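Local coordinates for probable GTP-binding protein EngB (Pyrococcus horikoshii, PDB 2CXX), which binds guanine nucleotides, with magnesium as the expected cofactor, and is probably needed for normal cell division and septation, at residues 65-68 with 69-73. Sequence-based numbering, arbitrary orientation.
Sequences QERI and KDEIV
A water bridges E66 and D70, giving one hydrogen to each carboxylate: it lies 2.6 Å from OD2 of D70 and makes a longer bond, 3.3 Å, to OE2 of E66. The two acids stand one helical turn apart, OE2 of E66 and OD2 of D70 separated by 4.3 Å, and the shared donor probably eases their mutual repulsion. D70 reaches the water because its CG is turned beside its own backbone N (chi1 -70°), which swings the carboxylate back toward the preceding turn, its flat side against E66 O, 3.3 Å from CG of D70. That carbonyl accepts the amide of D70, E66 O to D70 N being 2.9 Å. Equivalent i to i+4 bonds join K69 to Q65, E71 to R67 and I72 to I68, so this is regular alpha-helix, about two and a half turns of helix 62-79. The helix follows strand 46-50 and the DxxG (G3) motif of P-loop GTPases, D50 to G53, predicted to bind GTP, and belongs to the switch II region. Its inner face carries I68 and I72: CG2 of I68 meets CD1 of I72 at 3.9 Å, while I68 also rests on R36 and P52, and I72 on M51 and F54. Further round the helix, R67 and E71 form a loose salt bridge, NH1 of R67 standing 3.6 Å from OE1 of E71. The guanidinium and carboxylate planes are turned 58° apart, and OE1 comes closer to the aliphatic part of the arginine, 3.1 Å from R67 CD, than to its nitrogens. The bend of the arginine at chi3 (72°) carries the guanidinium past that oxygen instead of into it; NH2 lies near the like-charged R36, a predicted GTP-binding residue. K69 runs out extended to a salt bridge with E113.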
loop_
_atom_site.group_PDB
_atom_site.type_symbol
_atom_site.label_atom_id
_atom_site.label_comp_id
_atom_site.label_asym_id
_atom_site.label_seq_id
_atom_site.Cartn_x
_atom_site.Cartn_y
_atom_site.Cartn_z
ATOM N N GLN A 65 -14.361 -9.922 -3.601
ATOM C CA GLN A 65 -13.619 -8.746 -3.166
ATOM C C GLN A 65 -13.595 -8.757 -1.619
ATOM O O GLN A 65 -12.547 -8.600 -1.016
ATOM C CB GLN A 65 -14.342 -7.501 -3.688
ATOM C CG GLN A 65 -13.586 -6.215 -3.580
ATOM C CD GLN A 65 -14.451 -5.007 -4.029
ATOM O OE1 GLN A 65 -14.534 -4.007 -3.327
ATOM N NE2 GLN A 65 -15.086 -5.128 -5.156
ATOM N N GLU A 66 -14.756 -8.939 -0.982
ATOM C CA GLU A 66 -14.804 -8.981 0.487
ATOM C C GLU A 66 -14.064 -10.199 1.023
ATOM O O GLU A 66 -13.399 -10.124 2.074
ATOM C CB GLU A 66 -16.243 -9.030 1.028
ATOM C CG GLU A 66 -16.265 -8.983 2.561
ATOM C CD GLU A 66 -17.629 -8.788 3.183
ATOM O OE1 GLU A 66 -18.389 -7.907 2.711
ATOM O OE2 GLU A 66 -17.927 -9.493 4.183
ATOM N N ARG A 67 -14.166 -11.320 0.326
ATOM C CA ARG A 67 -13.488 -12.526 0.810
ATOM C C ARG A 67 -11.978 -12.326 0.813
ATOM O O ARG A 67 -11.279 -12.762 1.722
ATOM C CB ARG A 67 -13.784 -13.757 -0.047
ATOM C CG ARG A 67 -12.646 -14.749 0.128
ATOM C CD ARG A 67 -12.924 -16.185 -0.142
ATOM N NE ARG A 67 -13.093 -16.489 -1.545
ATOM C CZ ARG A 67 -12.659 -17.616 -2.105
ATOM N NH1 ARG A 67 -12.012 -18.536 -1.383
ATOM N NH2 ARG A 67 -12.910 -17.845 -3.388
ATOM N N ILE A 68 -11.498 -11.701 -0.242
ATOM C CA ILE A 68 -10.079 -11.405 -0.372
ATOM C C ILE A 68 -9.637 -10.503 0.768
ATOM O O ILE A 68 -8.589 -10.740 1.385
ATOM C CB ILE A 68 -9.832 -10.693 -1.711
ATOM C CG1 ILE A 68 -9.981 -11.701 -2.831
ATOM C CG2 ILE A 68 -8.401 -10.104 -1.774
ATOM C CD1 ILE A 68 -9.801 -11.098 -4.242
ATOM N N LYS A 69 -10.408 -9.449 1.023
ATOM C CA LYS A 69 -10.084 -8.530 2.089
ATOM C C LYS A 69 -9.997 -9.285 3.421
ATOM O O LYS A 69 -9.087 -9.029 4.219
ATOM C CB LYS A 69 -11.124 -7.421 2.149
ATOM C CG LYS A 69 -10.957 -6.559 3.371
ATOM C CD LYS A 69 -12.215 -5.765 3.595
ATOM C CE LYS A 69 -12.257 -5.061 4.954
ATOM N NZ LYS A 69 -13.338 -4.034 4.873
ATOM N N ASP A 70 -10.917 -10.231 3.652
ATOM C CA ASP A 70 -10.911 -11.039 4.886
ATOM C C ASP A 70 -9.676 -11.894 5.015
ATOM O O ASP A 70 -9.152 -12.047 6.102
ATOM C CB ASP A 70 -12.111 -12.021 4.969
ATOM C CG ASP A 70 -13.441 -11.309 5.194
ATOM O OD1 ASP A 70 -13.471 -10.120 5.614
ATOM O OD2 ASP A 70 -14.467 -11.975 4.934
ATOM N N GLU A 71 -9.228 -12.432 3.894
ATOM C CA GLU A 71 -8.057 -13.286 3.835
ATOM C C GLU A 71 -6.780 -12.500 4.175
ATOM O O GLU A 71 -5.919 -13.015 4.890
ATOM C CB GLU A 71 -7.981 -13.899 2.437
ATOM C CG GLU A 71 -9.062 -14.988 2.281
ATOM C CD GLU A 71 -9.317 -15.406 0.839
ATOM O OE1 GLU A 71 -9.938 -16.473 0.631
ATOM O OE2 GLU A 71 -8.911 -14.673 -0.082
ATOM N N ILE A 72 -6.700 -11.270 3.658
ATOM C CA ILE A 72 -5.564 -10.352 3.881
ATOM C C ILE A 72 -5.569 -9.997 5.363
ATOM O O ILE A 72 -4.522 -10.016 6.007
ATOM C CB ILE A 72 -5.705 -9.047 2.997
ATOM C CG1 ILE A 72 -5.570 -9.428 1.530
ATOM C CG2 ILE A 72 -4.644 -7.930 3.415
ATOM C CD1 ILE A 72 -5.892 -8.315 0.587
ATOM N N VAL A 73 -6.731 -9.672 5.904
ATOM C CA VAL A 73 -6.876 -9.312 7.331
ATOM C C VAL A 73 -6.415 -10.466 8.204
ATOM O O VAL A 73 -5.634 -10.284 9.156
ATOM C CB VAL A 73 -8.382 -8.984 7.651
ATOM C CG1 VAL A 73 -8.595 -9.083 9.152
ATOM C CG2 VAL A 73 -8.753 -7.542 7.115
HETATM O O HOH W 1 -16.628 -12.450 3.590
#